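Uncharacterized RNA methyltransferase pyrab10780 (Pyrococcus abyssi, PDB 2JJQ) catalyses the S-adenosyl-L-methionine-dependent methylation of uridine 54 in tRNA at carbon 5 of the base, forming 5-methyluridine. Local coordinates at residues Asp404-Leu409 / Leu420-Val425; Val357-Pro362 / Gly380-Val385. One frame throughout, in Å; residues are numbered along the deposited sequence.

Contact 1: Asp404-Leu409 / Leu420-Val425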
ATOM      1  N   ASP A 404     -14.540 -20.823   1.631  1.00 18.98           N
ATOM      2  CA  ASP A 404     -13.975 -22.142   1.765  1.00 20.49           C
ATOM      3  C   ASP A 404     -12.710 -22.064   2.635  1.00 19.57           C
ATOM      4  O   ASP A 404     -12.515 -22.868   3.560  1.00 19.79           O
ATOM      5  CB  ASP A 404     -13.640 -22.670   0.366  1.00 20.43           C
ATOM      6  CG  ASP A 404     -12.912 -23.989   0.402  1.00 25.47           C
ATOM      7  OD1 ASP A 404     -13.231 -24.768   1.323  1.00 32.48           O
ATOM      8  OD2 ASP A 404     -12.078 -24.276  -0.508  1.00 28.52           O
ATOM      9  N   GLU A 405     -11.873 -21.068   2.350  1.00 18.05           N
ATOM     10  CA  GLU A 405     -10.632 -20.833   3.121  1.00 17.96           C
ATOM     11  C   GLU A 405     -10.435 -19.330   3.166  1.00 16.71           C
ATOM     12  O   GLU A 405     -10.846 -18.639   2.271  1.00 14.67           O
ATOM     13  CB  GLU A 405      -9.411 -21.379   2.418  1.00 19.07           C
ATOM     14  CG  GLU A 405      -9.013 -22.763   2.737  1.00 27.13           C
ATOM     15  CD  GLU A 405      -7.772 -23.149   1.972  1.00 31.75           C
ATOM     16  OE1 GLU A 405      -6.647 -22.779   2.391  1.00 35.03           O
ATOM     17  OE2 GLU A 405      -7.938 -23.799   0.924  1.00 36.32           O
ATOM     18  N   ILE A 406      -9.802 -18.843   4.222  1.00 15.39           N
ATOM     19  CA  ILE A 406      -9.503 -17.400   4.315  1.00 15.70           C
ATOM     20  C   ILE A 406      -8.334 -17.170   5.256  1.00 15.91           C
ATOM     21  O   ILE A 406      -8.220 -17.837   6.321  1.00 15.53           O
ATOM     22  CB  ILE A 406     -10.751 -16.591   4.792  1.00 15.29           C
ATOM     23  CG1 ILE A 406     -10.506 -15.087   4.733  1.00 17.97           C
ATOM     24  CG2 ILE A 406     -11.134 -16.965   6.214  1.00 18.81           C
ATOM     25  CD1 ILE A 406     -11.846 -14.304   4.889  1.00 19.21           C
ATOM     26  N   VAL A 407      -7.455 -16.240   4.881  1.00 16.55           N
ATOM     27  CA  VAL A 407      -6.348 -15.850   5.729  1.00 17.21           C
ATOM     28  C   VAL A 407      -6.141 -14.361   5.505  1.00 16.07           C
ATOM     29  O   VAL A 407      -6.501 -13.855   4.467  1.00 16.14           O
ATOM     30  CB  VAL A 407      -5.079 -16.612   5.308  1.00 17.77           C
ATOM     31  CG1 VAL A 407      -4.059 -16.544   6.385  1.00 22.69           C
ATOM     32  CG2 VAL A 407      -5.437 -18.050   5.099  1.00 22.54           C
ATOM     33  N   ALA A 408      -5.615 -13.661   6.504  1.00 14.44           N
ATOM     34  CA  ALA A 408      -5.225 -12.261   6.383  1.00 14.38           C
ATOM     35  C   ALA A 408      -3.717 -12.212   6.406  1.00 14.48           C
ATOM     36  O   ALA A 408      -3.072 -13.016   7.084  1.00 16.32           O
ATOM     37  CB  ALA A 408      -5.737 -11.432   7.566  1.00 14.07           C
ATOM     38  N   LEU A 409      -3.157 -11.318   5.624  1.00 14.10           N
ATOM     39  CA  LEU A 409      -1.676 -11.150   5.590  1.00 13.49           C
ATOM     40  C   LEU A 409      -1.443  -9.737   6.081  1.00 13.99           C
ATOM     41  O   LEU A 409      -2.137  -8.797   5.649  1.00 15.93           O
ATOM     42  CB  LEU A 409      -1.094 -11.331   4.198  1.00 14.44           C
ATOM     43  CG  LEU A 409      -1.172 -12.781   3.715  1.00 16.25           C
ATOM     44  CD1 LEU A 409      -2.524 -12.875   3.067  1.00 21.38           C
ATOM     45  CD2 LEU A 409      -0.069 -13.012   2.668  1.00 23.19           C
ATOM     46  N   LEU A 420      -6.802  -9.291   3.179  1.00 16.73           N
ATOM     47  CA  LEU A 420      -7.447 -10.609   3.331  1.00 17.02           C
ATOM     48  C   LEU A 420      -7.320 -11.328   2.003  1.00 15.84           C
ATOM     49  O   LEU A 420      -7.333 -10.682   0.942  1.00 15.40           O
ATOM     50  CB  LEU A 420      -8.933 -10.416   3.565  1.00 18.01           C
ATOM     51  CG  LEU A 420      -9.426 -10.038   4.922  1.00 22.42           C
ATOM     52  CD1 LEU A 420     -10.923  -9.656   4.659  1.00 23.29           C
ATOM     53  CD2 LEU A 420      -9.333 -11.326   5.752  1.00 23.84           C
ATOM     54  N   VAL A 421      -7.274 -12.668   2.035  1.00 13.97           N
ATOM     55  CA  VAL A 421      -7.278 -13.439   0.790  1.00 13.13           C
ATOM     56  C   VAL A 421      -8.272 -14.546   1.090  1.00 13.57           C
ATOM     57  O   VAL A 421      -8.047 -15.373   1.995  1.00 14.39           O
ATOM     58  CB  VAL A 421      -5.873 -14.032   0.417  1.00 13.69           C
ATOM     59  CG1 VAL A 421      -5.954 -14.800  -0.900  1.00 12.26           C
ATOM     60  CG2 VAL A 421      -4.784 -12.935   0.367  1.00 14.51           C
ATOM     61  N   ALA A 422      -9.382 -14.560   0.349  1.00 13.29           N
ATOM     62  CA  ALA A 422     -10.407 -15.562   0.583  1.00 13.91           C
ATOM     63  C   ALA A 422     -10.665 -16.423  -0.651  1.00 14.07           C
ATOM     64  O   ALA A 422     -10.770 -15.903  -1.770  1.00 15.05           O
ATOM     65  CB  ALA A 422     -11.702 -14.883   1.013  1.00 15.02           C
ATOM     66  N   LYS A 423     -10.755 -17.735  -0.434  1.00 14.25           N
ATOM     67  CA  LYS A 423     -11.168 -18.648  -1.471  1.00 13.64           C
ATOM     68  C   LYS A 423     -12.671 -18.967  -1.260  1.00 15.13           C
ATOM     69  O   LYS A 423     -13.060 -19.461  -0.185  1.00 14.71           O
ATOM     70  CB  LYS A 423     -10.361 -19.933  -1.351  1.00 15.18           C
ATOM     71  CG  LYS A 423     -10.780 -20.950  -2.377  1.00 14.29           C
ATOM     72  CD  LYS A 423      -9.962 -22.180  -2.198  1.00 17.68           C
ATOM     73  CE  LYS A 423     -10.206 -23.128  -3.359  1.00 20.27           C
ATOM     74  NZ  LYS A 423      -9.147 -24.162  -3.457  1.00 18.96           N
ATOM     75  N   LEU A 424     -13.465 -18.697  -2.274  1.00 14.78           N
ATOM     76  CA  LEU A 424     -14.934 -18.820  -2.235  1.00 17.04           C
ATOM     77  C   LEU A 424     -15.339 -19.929  -3.189  1.00 17.70           C
ATOM     78  O   LEU A 424     -14.823 -19.972  -4.340  1.00 16.58           O
ATOM     79  CB  LEU A 424     -15.592 -17.533  -2.740  1.00 17.32           C
ATOM     80  CG  LEU A 424     -15.074 -16.240  -2.109  1.00 17.60           C
ATOM     81  CD1 LEU A 424     -15.833 -15.043  -2.715  1.00 18.52           C
ATOM     82  CD2 LEU A 424     -15.190 -16.362  -0.586  1.00 16.77           C
ATOM     83  N   VAL A 425     -16.232 -20.822  -2.740  1.00 18.11           N
ATOM     84  CA  VAL A 425     -16.711 -21.899  -3.621  1.00 20.51           C
ATOM     85  C   VAL A 425     -18.248 -22.051  -3.556  1.00 22.49           C
ATOM     86  O   VAL A 425     -18.962 -21.493  -2.675  1.00 21.64           O
ATOM     87  CB  VAL A 425     -16.092 -23.254  -3.268  1.00 21.59           C
ATOM     88  CG1 VAL A 425     -16.572 -24.296  -4.223  1.00 27.44           C
ATOM     89  CG2 VAL A 425     -14.546 -23.206  -3.298  1.00 21.97           C
ATOM     90  OXT VAL A 425     -18.800 -22.755  -4.429  1.00 24.14           O
TER
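The carboxylate of Asp404 runs alongside the aliphatic chain of Lys423, both leaving the strands in the same direction. Asp404 OD2 comes 3.4 Å from Lys423 CD. Lys423 is extended from CB to NZ, starting with CG anti to the backbone N (chi1 178°), and this carries the amine past the carboxylate. Asp404 OD2 and Lys423 NZ stay 4.2 Å apart, too far for a salt bridge. Instead NZ makes a salt bridge with Glu290. Glu405 slants across the same lysine on the same face of the sheet, its OE2 also beyond salt-bridge distance. Next to the lysine, the CG2 branch of Val425 lies alongside CB of Asp404.

Ile406, Ala408, Leu420 and Ala422 lie on the opposite face. Ile406 reaches over Ala422, with CG1 and CD1 both beside its methyl. Ile406 CD1 also meets Leu420 CD2 at 4.0 Å. That leucine methyl in turn touches CB of Ala408, so one branch serves two residues of the partner strand. Phe392 of helix 389-398 covers Ile406, Leu420 and Ala422. On the lysine face, Leu409 CD1 packs at 3.5 Å on Val421 CG2, under helix 275-288.

The backbones run antiparallel, with Val407 and Val421 a hydrogen-bonded pair. At the other end a classic beta bulge sets two residues, Asp404 and Glu405, against the single Lys423. Lys423 O takes two N-H groups there: Asp404 N at 2.7 Å, nearly in line with the carbonyl, and Glu405 N at 3.2 Å, on a lone pair in the carbonyl plane.

Two donors on one carbonyl probably hold the bulge in place. The lysine amine is paired with Glu290, and the nearby carboxylates of Asp404 and Glu405 would probably add a weaker, longer-range attraction that favours its protonated form.

Contact 2: Val357-Pro362 / Gly380-Val385. With SAH (S-adenosyl-L-homocysteine), chain B.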
ATOM      1  N   VAL A 357     -11.752 -17.315 -10.820  1.00 12.17           N
ATOM      2  CA  VAL A 357     -11.706 -15.894 -11.086  1.00 11.35           C
ATOM      3  C   VAL A 357     -11.096 -15.230  -9.835  1.00 11.44           C
ATOM      4  O   VAL A 357     -11.600 -15.397  -8.725  1.00 13.25           O
ATOM      5  CB  VAL A 357     -13.135 -15.290 -11.360  1.00 11.37           C
ATOM      6  CG1 VAL A 357     -13.062 -13.770 -11.394  1.00 12.98           C
ATOM      7  CG2 VAL A 357     -13.711 -15.796 -12.693  1.00 11.83           C
ATOM      8  N   ILE A 358     -10.056 -14.426 -10.023  1.00 11.31           N
ATOM      9  CA  ILE A 358      -9.457 -13.662  -8.902  1.00 10.74           C
ATOM     10  C   ILE A 358      -9.972 -12.266  -8.995  1.00 11.43           C
ATOM     11  O   ILE A 358      -9.958 -11.680 -10.086  1.00 11.33           O
ATOM     12  CB  ILE A 358      -7.947 -13.577  -9.065  1.00 12.67           C
ATOM     13  CG1 ILE A 358      -7.388 -15.002  -9.148  1.00  9.78           C
ATOM     14  CG2 ILE A 358      -7.306 -12.806  -7.877  1.00 11.63           C
ATOM     15  CD1 ILE A 358      -5.929 -14.985  -9.597  1.00 12.83           C
ATOM     16  N   VAL A 359     -10.441 -11.724  -7.878  1.00 11.41           N
ATOM     17  CA  VAL A 359     -10.836 -10.302  -7.881  1.00 12.70           C
ATOM     18  C   VAL A 359     -10.101  -9.542  -6.797  1.00 13.19           C
ATOM     19  O   VAL A 359     -10.033 -10.008  -5.678  1.00 12.83           O
ATOM     20  CB  VAL A 359     -12.366 -10.124  -7.709  1.00 13.17           C
ATOM     21  CG1 VAL A 359     -13.112 -10.677  -8.958  1.00 15.46           C
ATOM     22  CG2 VAL A 359     -12.886 -10.748  -6.443  1.00 12.02           C
ATOM     23  N   ASP A 360      -9.568  -8.365  -7.139  1.00 12.73           N
ATOM     24  CA  ASP A 360      -8.849  -7.527  -6.174  1.00 13.42           C
ATOM     25  C   ASP A 360      -9.396  -6.127  -6.376  1.00 13.66           C
ATOM     26  O   ASP A 360      -8.717  -5.289  -6.908  1.00 13.67           O
ATOM     27  CB  ASP A 360      -7.326  -7.547  -6.491  1.00 12.60           C
ATOM     28  CG  ASP A 360      -6.478  -6.960  -5.365  1.00 16.73           C
ATOM     29  OD1 ASP A 360      -7.076  -6.461  -4.391  1.00 19.12           O
ATOM     30  OD2 ASP A 360      -5.213  -6.975  -5.507  1.00 16.88           O
ATOM     31  N   PRO A 361     -10.655  -5.899  -6.006  1.00 14.64           N
ATOM     32  CA  PRO A 361     -11.329  -4.674  -6.408  1.00 15.27           C
ATOM     33  C   PRO A 361     -10.813  -3.424  -5.738  1.00 15.76           C
ATOM     34  O   PRO A 361     -10.064  -3.525  -4.764  1.00 15.08           O
ATOM     35  CB  PRO A 361     -12.788  -4.912  -5.959  1.00 14.96           C
ATOM     36  CG  PRO A 361     -12.720  -5.898  -4.834  1.00 15.44           C
ATOM     37  CD  PRO A 361     -11.539  -6.809  -5.253  1.00 15.65           C
ATOM     38  N   PRO A 362     -11.176  -2.245  -6.296  1.00 16.77           N
ATOM     39  CA  PRO A 362     -10.890  -0.962  -5.663  1.00 17.52           C
ATOM     40  C   PRO A 362     -11.753  -0.828  -4.397  1.00 18.64           C
ATOM     41  O   PRO A 362     -12.495  -1.746  -4.043  1.00 17.86           O
ATOM     42  CB  PRO A 362     -11.338   0.053  -6.715  1.00 17.37           C
ATOM     43  CG  PRO A 362     -12.389  -0.597  -7.451  1.00 15.08           C
ATOM     44  CD  PRO A 362     -11.943  -2.077  -7.551  1.00 16.42           C
ATOM     45  N   GLY A 380     -15.883 -22.216 -10.729  1.00 15.97           N
ATOM     46  CA  GLY A 380     -15.725 -23.150  -9.642  1.00 17.25           C
ATOM     47  C   GLY A 380     -15.129 -22.505  -8.384  1.00 16.96           C
ATOM     48  O   GLY A 380     -15.522 -22.841  -7.265  1.00 15.56           O
ATOM     49  N   VAL A 381     -14.205 -21.552  -8.600  1.00 15.47           N
ATOM     50  CA  VAL A 381     -13.522 -20.910  -7.493  1.00 14.65           C
ATOM     51  C   VAL A 381     -13.450 -19.397  -7.737  1.00 13.84           C
ATOM     52  O   VAL A 381     -13.144 -18.943  -8.842  1.00 13.64           O
ATOM     53  CB  VAL A 381     -12.096 -21.465  -7.261  1.00 15.24           C
ATOM     54  CG1 VAL A 381     -11.387 -20.634  -6.128  1.00 16.08           C
ATOM     55  CG2 VAL A 381     -12.148 -22.942  -6.853  1.00 18.56           C
ATOM     56  N   ILE A 382     -13.772 -18.630  -6.711  1.00 12.94           N
ATOM     57  CA  ILE A 382     -13.428 -17.214  -6.720  1.00 13.15           C
ATOM     58  C   ILE A 382     -12.376 -16.959  -5.654  1.00 13.08           C
ATOM     59  O   ILE A 382     -12.535 -17.381  -4.496  1.00 13.54           O
ATOM     60  CB  ILE A 382     -14.671 -16.285  -6.474  1.00 13.43           C
ATOM     61  CG1 ILE A 382     -15.653 -16.435  -7.629  1.00 12.57           C
ATOM     62  CG2 ILE A 382     -14.181 -14.856  -6.327  1.00 11.57           C
ATOM     63  CD1 ILE A 382     -17.065 -15.789  -7.339  1.00 14.71           C
ATOM     64  N   VAL A 383     -11.307 -16.239  -6.004  1.00 12.43           N
ATOM     65  CA  VAL A 383     -10.337 -15.806  -4.969  1.00 12.90           C
ATOM     66  C   VAL A 383     -10.472 -14.291  -4.821  1.00 12.88           C
ATOM     67  O   VAL A 383     -10.260 -13.574  -5.764  1.00 13.78           O
ATOM     68  CB  VAL A 383      -8.826 -16.188  -5.341  1.00 12.95           C
ATOM     69  CG1 VAL A 383      -7.871 -15.618  -4.279  1.00 13.80           C
ATOM     70  CG2 VAL A 383      -8.662 -17.696  -5.480  1.00 13.52           C
ATOM     71  N   TYR A 384     -10.850 -13.817  -3.639  1.00 13.48           N
ATOM     72  CA  TYR A 384     -11.156 -12.422  -3.428  1.00 13.86           C
ATOM     73  C   TYR A 384     -10.049 -11.878  -2.514  1.00 14.34           C
ATOM     74  O   TYR A 384      -9.849 -12.392  -1.413  1.00 14.59           O
ATOM     75  CB  TYR A 384     -12.539 -12.306  -2.781  1.00 13.33           C
ATOM     76  CG  TYR A 384     -13.160 -10.896  -2.699  1.00 14.77           C
ATOM     77  CD1 TYR A 384     -14.542 -10.709  -2.898  1.00 14.28           C
ATOM     78  CD2 TYR A 384     -12.376  -9.771  -2.462  1.00 15.69           C
ATOM     79  CE1 TYR A 384     -15.158  -9.428  -2.792  1.00 15.69           C
ATOM     80  CE2 TYR A 384     -12.983  -8.483  -2.332  1.00 17.61           C
ATOM     81  CZ  TYR A 384     -14.369  -8.332  -2.534  1.00 16.62           C
ATOM     82  OH  TYR A 384     -14.926  -7.065  -2.420  1.00 14.80           O
ATOM     83  N   VAL A 385      -9.294 -10.895  -3.002  1.00 12.66           N
ATOM     84  CA  VAL A 385      -8.246 -10.238  -2.227  1.00 11.97           C
ATOM     85  C   VAL A 385      -8.724  -8.836  -1.898  1.00 13.62           C
ATOM     86  O   VAL A 385      -9.243  -8.142  -2.773  1.00 14.33           O
ATOM     87  CB  VAL A 385      -6.965 -10.163  -3.101  1.00 14.45           C
ATOM     88  CG1 VAL A 385      -5.852  -9.404  -2.417  1.00 14.17           C
ATOM     89  CG2 VAL A 385      -6.528 -11.583  -3.475  1.00 11.25           C
TER
HETATM   90  N   SAH B1406      -4.236  -6.872  -8.232  1.00 21.75           N
HETATM   91  CA  SAH B1406      -3.588  -5.531  -8.411  1.00 23.85           C
HETATM   92  CB  SAH B1406      -4.196  -4.496  -7.466  1.00 22.33           C
HETATM   93  CG  SAH B1406      -5.647  -4.197  -7.769  1.00 22.54           C
HETATM   94  SD  SAH B1406      -5.998  -2.562  -7.102  1.00 23.82           S
HETATM   95  C   SAH B1406      -2.126  -5.670  -8.058  1.00 25.26           C
HETATM   96  O   SAH B1406      -1.286  -4.782  -8.277  1.00 26.29           O
HETATM   97  OXT SAH B1406      -1.758  -6.695  -7.503  1.00 26.66           O
HETATM   98  C5' SAH B1406      -7.626  -2.375  -7.786  1.00 19.92           C
HETATM   99  C4' SAH B1406      -7.544  -2.207  -9.314  1.00 18.67           C
HETATM  100  O4' SAH B1406      -8.838  -1.882  -9.887  1.00 18.29           O
HETATM  101  C3' SAH B1406      -6.611  -1.088  -9.777  1.00 19.19           C
HETATM  102  O3' SAH B1406      -5.556  -1.669 -10.570  1.00 18.55           O
HETATM  103  C2' SAH B1406      -7.526  -0.135 -10.588  1.00 18.26           C
HETATM  104  O2' SAH B1406      -6.938   0.447 -11.754  1.00 15.10           O
HETATM  105  C1' SAH B1406      -8.649  -1.027 -11.031  1.00 17.31           C
HETATM  106  N9  SAH B1406      -9.989  -0.460 -11.137  1.00 19.79           N
HETATM  107  C8  SAH B1406     -10.556   0.498 -10.365  1.00 18.96           C
HETATM  108  N7  SAH B1406     -11.861   0.636 -10.724  1.00 20.01           N
HETATM  109  C5  SAH B1406     -12.130  -0.253 -11.693  1.00 20.24           C
HETATM  110  C6  SAH B1406     -13.303  -0.642 -12.503  1.00 21.71           C
HETATM  111  N6  SAH B1406     -14.466   0.023 -12.291  1.00 23.21           N
HETATM  112  N1  SAH B1406     -13.130  -1.647 -13.423  1.00 20.51           N
HETATM  113  C2  SAH B1406     -11.952  -2.282 -13.606  1.00 22.22           C
HETATM  114  N3  SAH B1406     -10.855  -1.956 -12.908  1.00 16.59           N
HETATM  115  C4  SAH B1406     -10.898  -0.988 -11.961  1.00 20.62           C
HETATM  116  O   HOH W   1      -9.815  -5.432  -2.853  1.00 19.11           O
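Val359 N donates to Val383 O at 2.8 Å, nearly in line with the carbonyl. It is one rung of a parallel ladder. Val357 N bonds Val381 O before it, Val383 N returns a bond to Val357 O, and Val385 N closes the ladder on Val359 O at 2.9 Å.

Beyond the strand end a water bridges the chains, 2.7 Å from Pro361 O and 2.8 Å from Val385 O. Asp360 turns its carboxylate two ways. Asp360 OD2 accepts from the amino N of S-adenosyl-L-homocysteine at 2.9 Å. Asp360 OD1 lies 3.7 Å from Val385 CG1. Pro362 CG packs on the adenine at N7.

Val359 CG2 sits over one face of the Tyr384 ring, 4.1 Å from its centroid, in a CH-pi contact. Chi1 of -67° sets Val359 CG1 opposite the carbonyl carbon, which leaves CG2 pointing at the ring. The Pro361 ring crosses the tyrosine at about a right angle, with Pro361 CG 3.5 Å from Tyr384 OH. Asp395 holds that hydroxyl by a hydrogen bond, and Phe392 meets the ring edge-to-face. On the other side of the sheet Ile358 CG1 packs against Val383 CB.

Strand 356-359, helix 368-377 and strand 381-386 form a beta-alpha-beta unit of the class I methyltransferase fold, whose strand ends carry the cofactor pocket.

Contacts 1 and 2 belong to one mixed sheet of the catalytic domain, and their centres are about 10 Å apart. Contact 2 comes first along the chain: its parallel pair is complete before the C-terminal hairpin of contact 1 begins. Strand 419-424 lies next to strand 381-386, antiparallel to it. The two contacts meet at that seam, where Leu424 N probably bonds Ile382 O and Ala422 O probably accepts from Tyr384 N. Helix 389-398 links the two contacts along the chain and packs on both through Phe392. Contact 2 lies on the cofactor; contact 1 extends the sheet away from it, while Glu419, the predicted proton acceptor, borders both.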